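Local coordinates for protein octopine dehydrogenase (Pecten maximus, PDB 3C7D) that catalyses the NADH-dependent reductive condensation of L-arginine with pyruvate to D-octopine, the reverse of octopine dehydrogenation, at residues Glu50-Val55 against Gln62-Ser67; Thr43-Ala48 against Lys151-Lys156; Ala14-Gly19 against Arg155-Leu160. All blocks are in the same frame, centred on the assembly; numbering follows the deposited sequence.

Contact 1: residues Glu50-Val55 against Gln62-Ser67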
ATOM      1  N   GLU A  50      18.421  -8.844 -21.598  1.00 43.02           N
ATOM      2  CA  GLU A  50      17.824  -7.657 -20.998  1.00 43.28           C
ATOM      3  C   GLU A  50      16.405  -7.925 -20.503  1.00 43.45           C
ATOM      4  O   GLU A  50      15.671  -8.726 -21.088  1.00 43.48           O
ATOM      5  CB  GLU A  50      17.844  -6.482 -21.980  1.00 43.24           C
ATOM      6  CG  GLU A  50      19.238  -5.914 -22.226  1.00 43.27           C
ATOM      7  CD  GLU A  50      19.215  -4.528 -22.839  1.00 43.46           C
ATOM      8  OE1 GLU A  50      18.443  -4.305 -23.797  1.00 43.60           O
ATOM      9  OE2 GLU A  50      19.978  -3.660 -22.364  1.00 43.39           O
ATOM     10  N   LEU A  51      16.037  -7.256 -19.413  1.00 43.71           N
ATOM     11  CA  LEU A  51      14.703  -7.357 -18.835  1.00 43.92           C
ATOM     12  C   LEU A  51      13.701  -6.621 -19.720  1.00 44.14           C
ATOM     13  O   LEU A  51      13.989  -5.532 -20.223  1.00 44.11           O
ATOM     14  CB  LEU A  51      14.700  -6.789 -17.411  1.00 43.95           C
ATOM     15  CG  LEU A  51      13.464  -6.923 -16.514  1.00 44.10           C
ATOM     16  CD1 LEU A  51      13.143  -8.385 -16.212  1.00 44.41           C
ATOM     17  CD2 LEU A  51      13.673  -6.143 -15.222  1.00 43.85           C
ATOM     18  N   THR A  52      12.527  -7.222 -19.904  1.00 44.41           N
ATOM     19  CA  THR A  52      11.539  -6.718 -20.853  1.00 44.69           C
ATOM     20  C   THR A  52      10.229  -6.329 -20.175  1.00 44.88           C
ATOM     21  O   THR A  52       9.691  -7.084 -19.362  1.00 44.85           O
ATOM     22  CB  THR A  52      11.254  -7.754 -21.967  1.00 44.72           C
ATOM     23  OG1 THR A  52      12.470  -8.423 -22.334  1.00 44.76           O
ATOM     24  CG2 THR A  52      10.660  -7.077 -23.198  1.00 44.61           C
ATOM     25  N   VAL A  53       9.731  -5.142 -20.520  1.00 45.20           N
ATOM     26  CA  VAL A  53       8.437  -4.647 -20.047  1.00 45.50           C
ATOM     27  C   VAL A  53       7.516  -4.376 -21.242  1.00 45.76           C
ATOM     28  O   VAL A  53       7.832  -3.548 -22.103  1.00 45.76           O
ATOM     29  CB  VAL A  53       8.585  -3.349 -19.198  1.00 45.47           C
ATOM     30  CG1 VAL A  53       7.227  -2.855 -18.712  1.00 45.32           C
ATOM     31  CG2 VAL A  53       9.517  -3.572 -18.017  1.00 45.40           C
ATOM     32  N   ILE A  54       6.385  -5.080 -21.291  1.00 46.07           N
ATOM     33  CA  ILE A  54       5.403  -4.887 -22.358  1.00 46.44           C
ATOM     34  C   ILE A  54       4.239  -4.031 -21.855  1.00 46.78           C
ATOM     35  O   ILE A  54       3.493  -4.437 -20.962  1.00 46.78           O
ATOM     36  CB  ILE A  54       4.885  -6.236 -22.945  1.00 46.41           C
ATOM     37  CG1 ILE A  54       6.025  -7.055 -23.553  1.00 46.23           C
ATOM     38  CG2 ILE A  54       3.830  -5.997 -24.013  1.00 46.47           C
ATOM     39  CD1 ILE A  54       6.535  -8.150 -22.658  1.00 46.30           C
ATOM     40  N   VAL A  55       4.093  -2.845 -22.442  1.00 47.26           N
ATOM     41  CA  VAL A  55       3.084  -1.881 -22.014  1.00 47.82           C
ATOM     42  C   VAL A  55       1.984  -1.723 -23.059  1.00 48.19           C
ATOM     43  O   VAL A  55       2.264  -1.418 -24.218  1.00 48.22           O
ATOM     44  CB  VAL A  55       3.709  -0.484 -21.734  1.00 47.82           C
ATOM     45  CG1 VAL A  55       2.674   0.473 -21.143  1.00 47.72           C
ATOM     46  CG2 VAL A  55       4.918  -0.604 -20.814  1.00 47.87           C
ATOM     47  N   GLN A  62       1.191  -1.799 -28.286  1.00 50.24           N
ATOM     48  CA  GLN A  62       2.186  -2.212 -27.294  1.00 49.80           C
ATOM     49  C   GLN A  62       3.519  -1.482 -27.451  1.00 49.53           C
ATOM     50  O   GLN A  62       3.741  -0.783 -28.442  1.00 49.49           O
ATOM     51  CB  GLN A  62       2.402  -3.728 -27.346  1.00 49.80           C
ATOM     52  CG  GLN A  62       1.252  -4.540 -26.763  1.00 49.76           C
ATOM     53  CD  GLN A  62       1.527  -6.029 -26.724  1.00 49.70           C
ATOM     54  OE1 GLN A  62       2.283  -6.559 -27.539  1.00 49.89           O
ATOM     55  NE2 GLN A  62       0.907  -6.717 -25.774  1.00 49.36           N
ATOM     56  N   THR A  63       4.396  -1.647 -26.462  1.00 49.18           N
ATOM     57  CA  THR A  63       5.726  -1.039 -26.478  1.00 48.81           C
ATOM     58  C   THR A  63       6.756  -1.955 -25.815  1.00 48.56           C
ATOM     59  O   THR A  63       6.526  -2.488 -24.727  1.00 48.47           O
ATOM     60  CB  THR A  63       5.727   0.351 -25.790  1.00 48.85           C
ATOM     61  OG1 THR A  63       4.636   1.136 -26.287  1.00 48.78           O
ATOM     62  CG2 THR A  63       7.039   1.091 -26.049  1.00 48.85           C
ATOM     63  N   GLU A  64       7.886  -2.135 -26.492  1.00 48.28           N
ATOM     64  CA  GLU A  64       8.989  -2.952 -25.995  1.00 48.02           C
ATOM     65  C   GLU A  64      10.005  -2.083 -25.238  1.00 47.60           C
ATOM     66  O   GLU A  64      10.662  -1.221 -25.834  1.00 47.64           O
ATOM     67  CB  GLU A  64       9.663  -3.678 -27.170  1.00 48.24           C
ATOM     68  CG  GLU A  64      10.736  -4.708 -26.793  1.00 48.95           C
ATOM     69  CD  GLU A  64      10.188  -6.119 -26.597  1.00 49.89           C
ATOM     70  OE1 GLU A  64       8.954  -6.288 -26.454  1.00 50.09           O
ATOM     71  OE2 GLU A  64      11.004  -7.067 -26.580  1.00 50.30           O
ATOM     72  N   VAL A  65      10.118  -2.309 -23.928  1.00 46.90           N
ATOM     73  CA  VAL A  65      11.099  -1.609 -23.090  1.00 46.16           C
ATOM     74  C   VAL A  65      12.140  -2.603 -22.575  1.00 45.67           C
ATOM     75  O   VAL A  65      11.806  -3.529 -21.835  1.00 45.58           O
ATOM     76  CB  VAL A  65      10.427  -0.864 -21.902  1.00 46.22           C
ATOM     77  CG1 VAL A  65      11.474  -0.196 -21.013  1.00 46.00           C
ATOM     78  CG2 VAL A  65       9.425   0.170 -22.409  1.00 46.14           C
ATOM     79  N   LYS A  66      13.395  -2.404 -22.976  1.00 45.13           N
ATOM     80  CA  LYS A  66      14.486  -3.320 -22.622  1.00 44.58           C
ATOM     81  C   LYS A  66      15.596  -2.638 -21.822  1.00 44.16           C
ATOM     82  O   LYS A  66      16.170  -1.638 -22.265  1.00 44.06           O
ATOM     83  CB  LYS A  66      15.079  -3.971 -23.877  1.00 44.63           C
ATOM     84  CG  LYS A  66      14.226  -5.072 -24.489  1.00 44.75           C
ATOM     85  CD  LYS A  66      15.042  -5.930 -25.448  1.00 44.72           C
ATOM     86  CE  LYS A  66      14.265  -7.162 -25.882  1.00 44.80           C
ATOM     87  NZ  LYS A  66      15.149  -8.189 -26.500  1.00 44.80           N
ATOM     88  N   SER A  67      15.896  -3.193 -20.647  1.00 43.57           N
ATOM     89  CA  SER A  67      16.947  -2.660 -19.779  1.00 43.00           C
ATOM     90  C   SER A  67      17.511  -3.705 -18.820  1.00 42.72           C
ATOM     91  O   SER A  67      16.880  -4.731 -18.566  1.00 42.58           O
ATOM     92  CB  SER A  67      16.441  -1.442 -18.995  1.00 43.03           C
ATOM     93  OG  SER A  67      15.461  -1.801 -18.037  1.00 42.56           O
TER
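The carbonyl oxygen of Val-65 is gripped twice from the facing strand: Val-53 N reaches Val-65 O at 2.9 Å, in the carbonyl plane, and CA of Thr-52 adds a C-H...O contact to Val-65 O at 3.3 Å. Leu-51 O is treated in the same way, by Ser-67 N at 3.0 Å and by CA of Lys-66. The return bonds are less regular. Leu-51 N lies 2.8 Å from Ser-67 O, but the bond is bent, with 137° at the hydrogen.

The two faces of the ribbon differ in character. On one, Val-53 and Val-65 form a hydrogen-bonded pair whose CB atoms sit 4.1 Å apart, and Leu-51, Val-53 and Ser-67 reach helix 12-22. Here Ser-67 OG is held by Gly-19 O. The other face carries Thr-52, Ile-54, Glu-64 and Lys-66. Glu-64 is bent at its second torsion (chi2 90°), which swings the carboxylate over Thr-52, with OE2 of Glu-64 3.4 Å from Thr-52 CG2. Lys-66 runs alongside Thr-52. Gln-62 and Glu-50 lie at the ends of the ribbon. Ile-54 CG2 rests against the amide of Gln-62, NE2 being 3.5 Å away, and Glu-50 crosses Lys-66 at about a right angle, its OE1 touching Lys-66 CB while the ammonium group stays clear of the carboxylate. The attraction between these opposite charges is therefore probably diffuse.

Strand 51-56 also pairs in parallel with strand 156-171, through the other edges of Thr-52 and Ile-54. With strand axes at 158°, the contact is an antiparallel beta hairpin added to the sheet of the nucleotide-binding domain.

Contact 2: residues Thr43-Ala48 against Lys151-Lys156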
ATOM      1  N   THR A  43      18.756 -13.562 -11.204  1.00 37.28           N
ATOM      2  CA  THR A  43      19.993 -13.381 -11.966  1.00 37.69           C
ATOM      3  C   THR A  43      20.223 -14.529 -12.945  1.00 38.08           C
ATOM      4  O   THR A  43      20.515 -14.303 -14.121  1.00 38.08           O
ATOM      5  CB  THR A  43      21.227 -13.270 -11.039  1.00 37.68           C
ATOM      6  OG1 THR A  43      20.911 -12.463  -9.900  1.00 37.44           O
ATOM      7  CG2 THR A  43      22.412 -12.661 -11.784  1.00 37.69           C
ATOM      8  N   LYS A  44      20.083 -15.756 -12.444  1.00 38.56           N
ATOM      9  CA  LYS A  44      20.276 -16.963 -13.244  1.00 39.03           C
ATOM     10  C   LYS A  44      19.257 -17.040 -14.379  1.00 39.09           C
ATOM     11  O   LYS A  44      19.588 -17.481 -15.478  1.00 39.23           O
ATOM     12  CB  LYS A  44      20.198 -18.206 -12.353  1.00 39.13           C
ATOM     13  CG  LYS A  44      21.004 -19.406 -12.847  1.00 40.26           C
ATOM     14  CD  LYS A  44      20.162 -20.370 -13.687  1.00 41.84           C
ATOM     15  CE  LYS A  44      20.953 -21.616 -14.070  1.00 42.29           C
ATOM     16  NZ  LYS A  44      20.100 -22.631 -14.755  1.00 42.87           N
ATOM     17  N   ALA A  45      18.030 -16.595 -14.108  1.00 39.23           N
ATOM     18  CA  ALA A  45      16.960 -16.567 -15.108  1.00 39.35           C
ATOM     19  C   ALA A  45      17.196 -15.511 -16.188  1.00 39.46           C
ATOM     20  O   ALA A  45      16.915 -15.747 -17.365  1.00 39.48           O
ATOM     21  CB  ALA A  45      15.607 -16.354 -14.440  1.00 39.27           C
ATOM     22  N   LEU A  46      17.708 -14.351 -15.783  1.00 39.61           N
ATOM     23  CA  LEU A  46      17.985 -13.268 -16.724  1.00 39.77           C
ATOM     24  C   LEU A  46      19.174 -13.596 -17.619  1.00 39.86           C
ATOM     25  O   LEU A  46      19.122 -13.378 -18.828  1.00 39.90           O
ATOM     26  CB  LEU A  46      18.222 -11.944 -15.982  1.00 39.79           C
ATOM     27  CG  LEU A  46      18.483 -10.678 -16.811  1.00 39.67           C
ATOM     28  CD1 LEU A  46      17.249 -10.241 -17.590  1.00 39.63           C
ATOM     29  CD2 LEU A  46      18.968  -9.549 -15.918  1.00 39.79           C
ATOM     30  N   GLY A  47      20.236 -14.123 -17.016  1.00 40.09           N
ATOM     31  CA  GLY A  47      21.463 -14.439 -17.738  1.00 40.47           C
ATOM     32  C   GLY A  47      22.149 -13.178 -18.216  1.00 40.75           C
ATOM     33  O   GLY A  47      22.391 -12.264 -17.432  1.00 40.79           O
ATOM     34  N   ALA A  48      22.451 -13.132 -19.510  1.00 41.14           N
ATOM     35  CA  ALA A  48      23.079 -11.966 -20.130  1.00 41.53           C
ATOM     36  C   ALA A  48      22.070 -11.100 -20.886  1.00 41.82           C
ATOM     37  O   ALA A  48      22.424 -10.044 -21.421  1.00 41.84           O
ATOM     38  CB  ALA A  48      24.199 -12.406 -21.059  1.00 41.60           C
ATOM     39  N   LYS A 151       5.141 -12.459 -16.952  1.00 34.95           N
ATOM     40  CA  LYS A 151       4.856 -13.448 -17.997  1.00 35.58           C
ATOM     41  C   LYS A 151       5.923 -14.548 -18.040  1.00 35.76           C
ATOM     42  O   LYS A 151       5.694 -15.629 -18.592  1.00 35.97           O
ATOM     43  CB  LYS A 151       4.736 -12.770 -19.368  1.00 35.72           C
ATOM     44  CG  LYS A 151       3.542 -11.819 -19.505  1.00 36.57           C
ATOM     45  CD  LYS A 151       2.249 -12.537 -19.910  1.00 37.86           C
ATOM     46  CE  LYS A 151       2.124 -12.652 -21.434  1.00 38.43           C
ATOM     47  NZ  LYS A 151       0.734 -12.978 -21.873  1.00 38.58           N
ATOM     48  N   GLU A 152       7.077 -14.258 -17.443  1.00 35.89           N
ATOM     49  CA  GLU A 152       8.232 -15.147 -17.437  1.00 35.92           C
ATOM     50  C   GLU A 152       9.170 -14.610 -16.361  1.00 35.76           C
ATOM     51  O   GLU A 152       9.642 -13.472 -16.459  1.00 35.83           O
ATOM     52  CB  GLU A 152       8.911 -15.102 -18.806  1.00 35.99           C
ATOM     53  CG  GLU A 152       9.724 -16.323 -19.193  1.00 36.37           C
ATOM     54  CD  GLU A 152      10.268 -16.217 -20.616  1.00 36.43           C
ATOM     55  OE1 GLU A 152       9.477 -15.948 -21.552  1.00 36.89           O
ATOM     56  OE2 GLU A 152      11.489 -16.403 -20.799  1.00 37.17           O
ATOM     57  N   PHE A 153       9.419 -15.410 -15.326  1.00 35.52           N
ATOM     58  CA  PHE A 153      10.167 -14.942 -14.156  1.00 35.32           C
ATOM     59  C   PHE A 153      11.564 -14.425 -14.491  1.00 35.17           C
ATOM     60  O   PHE A 153      12.302 -15.044 -15.259  1.00 35.21           O
ATOM     61  CB  PHE A 153      10.253 -16.028 -13.080  1.00 35.32           C
ATOM     62  CG  PHE A 153      10.911 -15.566 -11.804  1.00 35.50           C
ATOM     63  CD1 PHE A 153      12.294 -15.659 -11.640  1.00 35.43           C
ATOM     64  CD2 PHE A 153      10.148 -15.039 -10.764  1.00 35.59           C
ATOM     65  CE1 PHE A 153      12.906 -15.231 -10.463  1.00 35.52           C
ATOM     66  CE2 PHE A 153      10.751 -14.610  -9.580  1.00 35.45           C
ATOM     67  CZ  PHE A 153      12.131 -14.707  -9.430  1.00 35.47           C
ATOM     68  N   GLY A 154      11.903 -13.278 -13.907  1.00 35.02           N
ATOM     69  CA  GLY A 154      13.220 -12.660 -14.059  1.00 34.62           C
ATOM     70  C   GLY A 154      13.491 -12.019 -15.407  1.00 34.43           C
ATOM     71  O   GLY A 154      14.514 -11.352 -15.587  1.00 34.54           O
ATOM     72  N   ARG A 155      12.570 -12.205 -16.352  1.00 34.12           N
ATOM     73  CA  ARG A 155      12.826 -11.872 -17.752  1.00 33.79           C
ATOM     74  C   ARG A 155      11.753 -10.992 -18.385  1.00 33.71           C
ATOM     75  O   ARG A 155      12.066 -10.109 -19.183  1.00 33.80           O
ATOM     76  CB  ARG A 155      12.971 -13.153 -18.589  1.00 33.83           C
ATOM     77  CG  ARG A 155      14.010 -14.152 -18.090  1.00 33.56           C
ATOM     78  CD  ARG A 155      14.125 -15.348 -19.023  1.00 33.40           C
ATOM     79  NE  ARG A 155      14.460 -14.948 -20.389  1.00 32.81           N
ATOM     80  CZ  ARG A 155      15.690 -14.676 -20.820  1.00 32.95           C
ATOM     81  NH1 ARG A 155      16.732 -14.758 -19.997  1.00 32.78           N
ATOM     82  NH2 ARG A 155      15.879 -14.315 -22.082  1.00 32.65           N
ATOM     83  N   LYS A 156      10.493 -11.242 -18.044  1.00 33.52           N
ATOM     84  CA  LYS A 156       9.382 -10.631 -18.765  1.00 33.46           C
ATOM     85  C   LYS A 156       8.211 -10.276 -17.847  1.00 33.27           C
ATOM     86  O   LYS A 156       7.748 -11.107 -17.056  1.00 33.24           O
ATOM     87  CB  LYS A 156       8.921 -11.575 -19.876  1.00 33.46           C
ATOM     88  CG  LYS A 156       8.391 -10.894 -21.124  1.00 33.78           C
ATOM     89  CD  LYS A 156       7.767 -11.902 -22.097  1.00 33.83           C
ATOM     90  CE  LYS A 156       8.813 -12.777 -22.794  1.00 34.58           C
ATOM     91  NZ  LYS A 156       9.619 -12.019 -23.792  1.00 35.10           N
TER
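The turn that links strand 146-150 to strand 156-171 docks on the C-terminal end of helix 38-46, with Phe-153, Gly-154 and Arg-155 meeting Ala-45 and Leu-46. A bend at the third torsion of Arg-155 (chi3 57°) brings the guanidinium edge-on to the helix end, where NH1 donates to Ala-45 O at 2.8 Å, fairly straight (161°) and in the plane of both groups. NH1 also forms a salt bridge with Asp-49, and NE makes a long, weak ion pair with Glu-152 OE2 at 3.3 Å.

Carbon atoms of the helix rest on the turn's carbonyls, Ala-45 CB 3.6 Å from Phe-153 O and Leu-46 CD1 3.6 Å from Gly-154 O. Ala-45 CB also meets the edge of the Phe-153 ring, 4.4 Å from CD1. At Gly-154, a CB would press on Ala-45 CB. Replacing Arg-155 with an alanine is likely to cost Ala-45 O its side-chain donor and Asp-49 this charge partner, leaving the turn less firmly tied.

Two classic beta bulges shape the turn, Lys-151 and Glu-152 facing Lys-156, and Arg-155 and Lys-156 facing Glu-152. Phe-153 comes close to Glu-38, so this bulged turn borders the NADH site of the Rossmann-type domain.

Contact 3: residues Ala14-Gly19 against Arg155-Leu160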
ATOM      1  N   ALA A  14       7.913  -5.097  -8.816  1.00 24.14           N
ATOM      2  CA  ALA A  14       9.373  -5.043  -8.773  1.00 24.21           C
ATOM      3  C   ALA A  14      10.006  -5.288 -10.139  1.00 24.43           C
ATOM      4  O   ALA A  14      10.998  -4.648 -10.484  1.00 24.37           O
ATOM      5  CB  ALA A  14       9.908  -6.032  -7.759  1.00 24.08           C
ATOM      6  N   HIS A  15       9.428  -6.212 -10.905  1.00 24.77           N
ATOM      7  CA  HIS A  15       9.862  -6.484 -12.275  1.00 25.10           C
ATOM      8  C   HIS A  15       9.642  -5.275 -13.183  1.00 25.44           C
ATOM      9  O   HIS A  15      10.529  -4.899 -13.956  1.00 25.50           O
ATOM     10  CB  HIS A  15       9.115  -7.692 -12.845  1.00 25.09           C
ATOM     11  CG  HIS A  15       9.729  -9.013 -12.498  1.00 24.87           C
ATOM     12  ND1 HIS A  15       9.621  -9.580 -11.247  1.00 24.76           N
ATOM     13  CD2 HIS A  15      10.442  -9.886 -13.246  1.00 24.52           C
ATOM     14  CE1 HIS A  15      10.252 -10.741 -11.237  1.00 24.86           C
ATOM     15  NE2 HIS A  15      10.756 -10.950 -12.438  1.00 24.49           N
ATOM     16  N   THR A  16       8.453  -4.681 -13.077  1.00 25.79           N
ATOM     17  CA  THR A  16       8.056  -3.517 -13.872  1.00 26.16           C
ATOM     18  C   THR A  16       8.901  -2.287 -13.550  1.00 26.39           C
ATOM     19  O   THR A  16       9.425  -1.634 -14.454  1.00 26.37           O
ATOM     20  CB  THR A  16       6.567  -3.175 -13.648  1.00 26.22           C
ATOM     21  OG1 THR A  16       5.780  -4.374 -13.715  1.00 26.36           O
ATOM     22  CG2 THR A  16       6.079  -2.175 -14.690  1.00 25.83           C
ATOM     23  N   LEU A  17       9.018  -1.977 -12.261  1.00 26.74           N
ATOM     24  CA  LEU A  17       9.811  -0.843 -11.799  1.00 27.09           C
ATOM     25  C   LEU A  17      11.272  -0.984 -12.206  1.00 27.38           C
ATOM     26  O   LEU A  17      11.834  -0.071 -12.806  1.00 27.37           O
ATOM     27  CB  LEU A  17       9.683  -0.669 -10.283  1.00 27.01           C
ATOM     28  CG  LEU A  17      10.365   0.553  -9.658  1.00 27.38           C
ATOM     29  CD1 LEU A  17       9.855   1.872 -10.256  1.00 26.78           C
ATOM     30  CD2 LEU A  17      10.188   0.537  -8.148  1.00 27.03           C
ATOM     31  N   SER A  18      11.875  -2.132 -11.901  1.00 27.79           N
ATOM     32  CA  SER A  18      13.252  -2.410 -12.312  1.00 28.29           C
ATOM     33  C   SER A  18      13.425  -2.182 -13.811  1.00 28.46           C
ATOM     34  O   SER A  18      14.355  -1.492 -14.233  1.00 28.58           O
ATOM     35  CB  SER A  18      13.664  -3.839 -11.941  1.00 28.35           C
ATOM     36  OG  SER A  18      13.571  -4.050 -10.540  1.00 28.88           O
ATOM     37  N   GLY A  19      12.511  -2.747 -14.597  1.00 28.61           N
ATOM     38  CA  GLY A  19      12.522  -2.607 -16.051  1.00 28.86           C
ATOM     39  C   GLY A  19      12.381  -1.176 -16.532  1.00 29.09           C
ATOM     40  O   GLY A  19      13.168  -0.716 -17.362  1.00 29.10           O
ATOM     41  N   ARG A 155      12.570 -12.205 -16.352  1.00 34.12           N
ATOM     42  CA  ARG A 155      12.826 -11.872 -17.752  1.00 33.79           C
ATOM     43  C   ARG A 155      11.753 -10.992 -18.385  1.00 33.71           C
ATOM     44  O   ARG A 155      12.066 -10.109 -19.183  1.00 33.80           O
ATOM     45  CB  ARG A 155      12.971 -13.153 -18.589  1.00 33.83           C
ATOM     46  CG  ARG A 155      14.010 -14.152 -18.090  1.00 33.56           C
ATOM     47  CD  ARG A 155      14.125 -15.348 -19.023  1.00 33.40           C
ATOM     48  NE  ARG A 155      14.460 -14.948 -20.389  1.00 32.81           N
ATOM     49  CZ  ARG A 155      15.690 -14.676 -20.820  1.00 32.95           C
ATOM     50  NH1 ARG A 155      16.732 -14.758 -19.997  1.00 32.78           N
ATOM     51  NH2 ARG A 155      15.879 -14.315 -22.082  1.00 32.65           N
ATOM     52  N   LYS A 156      10.493 -11.242 -18.044  1.00 33.52           N
ATOM     53  CA  LYS A 156       9.382 -10.631 -18.765  1.00 33.46           C
ATOM     54  C   LYS A 156       8.211 -10.276 -17.847  1.00 33.27           C
ATOM     55  O   LYS A 156       7.748 -11.107 -17.056  1.00 33.24           O
ATOM     56  CB  LYS A 156       8.921 -11.575 -19.876  1.00 33.46           C
ATOM     57  CG  LYS A 156       8.391 -10.894 -21.124  1.00 33.78           C
ATOM     58  CD  LYS A 156       7.767 -11.902 -22.097  1.00 33.83           C
ATOM     59  CE  LYS A 156       8.813 -12.777 -22.794  1.00 34.58           C
ATOM     60  NZ  LYS A 156       9.619 -12.019 -23.792  1.00 35.10           N
ATOM     61  N   VAL A 157       7.745  -9.033 -17.964  1.00 32.99           N
ATOM     62  CA  VAL A 157       6.584  -8.548 -17.213  1.00 32.70           C
ATOM     63  C   VAL A 157       5.666  -7.728 -18.125  1.00 32.58           C
ATOM     64  O   VAL A 157       6.139  -7.015 -19.014  1.00 32.52           O
ATOM     65  CB  VAL A 157       7.005  -7.756 -15.934  1.00 32.72           C
ATOM     66  CG1 VAL A 157       7.733  -6.456 -16.287  1.00 32.58           C
ATOM     67  CG2 VAL A 157       5.804  -7.497 -15.018  1.00 32.57           C
ATOM     68  N   GLU A 158       4.359  -7.851 -17.906  1.00 32.44           N
ATOM     69  CA  GLU A 158       3.362  -7.193 -18.746  1.00 32.43           C
ATOM     70  C   GLU A 158       2.594  -6.130 -17.974  1.00 32.30           C
ATOM     71  O   GLU A 158       2.068  -6.398 -16.892  1.00 32.32           O
ATOM     72  CB  GLU A 158       2.389  -8.225 -19.324  1.00 32.42           C
ATOM     73  CG  GLU A 158       1.360  -7.668 -20.302  1.00 32.50           C
ATOM     74  CD  GLU A 158       0.526  -8.755 -20.966  1.00 32.82           C
ATOM     75  OE1 GLU A 158       0.193  -9.758 -20.298  1.00 33.77           O
ATOM     76  OE2 GLU A 158       0.200  -8.605 -22.162  1.00 33.05           O
ATOM     77  N   VAL A 159       2.539  -4.928 -18.540  1.00 32.05           N
ATOM     78  CA  VAL A 159       1.692  -3.864 -18.023  1.00 31.82           C
ATOM     79  C   VAL A 159       0.396  -3.863 -18.829  1.00 31.78           C
ATOM     80  O   VAL A 159       0.388  -3.485 -20.004  1.00 31.79           O
ATOM     81  CB  VAL A 159       2.384  -2.474 -18.104  1.00 31.85           C
ATOM     82  CG1 VAL A 159       1.460  -1.375 -17.588  1.00 31.58           C
ATOM     83  CG2 VAL A 159       3.684  -2.474 -17.317  1.00 31.47           C
ATOM     84  N   LEU A 160      -0.684  -4.313 -18.194  1.00 31.68           N
ATOM     85  CA  LEU A 160      -2.014  -4.327 -18.807  1.00 31.58           C
ATOM     86  C   LEU A 160      -2.544  -2.909 -18.994  1.00 31.42           C
ATOM     87  O   LEU A 160      -3.252  -2.622 -19.966  1.00 31.52           O
ATOM     88  CB  LEU A 160      -3.008  -5.132 -17.955  1.00 31.68           C
ATOM     89  CG  LEU A 160      -2.959  -6.666 -17.823  1.00 31.86           C
ATOM     90  CD1 LEU A 160      -2.728  -7.368 -19.156  1.00 32.24           C
ATOM     91  CD2 LEU A 160      -1.945  -7.129 -16.777  1.00 32.09           C
TER
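Val-157 projects from its strand onto the shoulder between His-15 and Thr-16 of helix 12-22. Its CB lies 3.7 Å from His-15 CB. With CG1 set between the backbone N and the carbonyl carbon (chi1 66°), the two methyls part: CG1 rests over Thr-16 N at 3.7 Å, and CG2 comes to 3.4 Å from Thr-16 OG1. The Thr-16 methyl turns to the next inward residue of the strand, CG2 to Val-159 CG2 at 3.6 Å. At the strand's start, the edge of the His-15 imidazole faces the backbone of Arg-155, CD2 to N at 4.4 Å.

One shell out, Thr-16 OG1 is tied to Asn-12 O, so the hydroxyl beside the valine is not left unsatisfied. The His-15 ring is pinned at ND1 by Gly-11 O and at NE2 by the amide of Gly-154, consistent with the proton residing on ND1, while Trp-42 stacks on it and Phe-153 meets it edge-to-face. Cys-148, an NAD(+)-binding residue, touches Thr-16, and Val-53 packs on both valines.

The helix crosses the strand nearly at right angles, with axes 8.1 Å apart. Helix 12-22 comes straight after the glycine-rich turn, whose Gly-10 and Gly-11 bind NADH, and carries Gly-13, also an NADH-binding residue. Together with Ala-14 the turn is consistent with the GxGxxA fingerprint of a Rossmann dinucleotide-binding fold.

In the fold
The three contacts cluster on one side of the chain's centre, with centres about 13 Å (contacts 1 and 2), 8 Å (1 and 3) and 11 Å (2 and 3) apart. Along the chain, helix 12-22 comes first, then helix 38-46, then the hairpin 51-56/62-67. The bulged turn and strand 156-171 arrive some eighty-five residues later, closing loops inside which contact 1 is nested. Contacts 2 and 3 share Arg-155 and Lys-156. Residues 151-160 thus join the hairpin and both helices: the turn meets helix 38-46, and the strand packs on helix 12-22 and pairs with strand 51-56 in one mixed sheet, near the bound NAD, the nearest side chains about 6 Å from it.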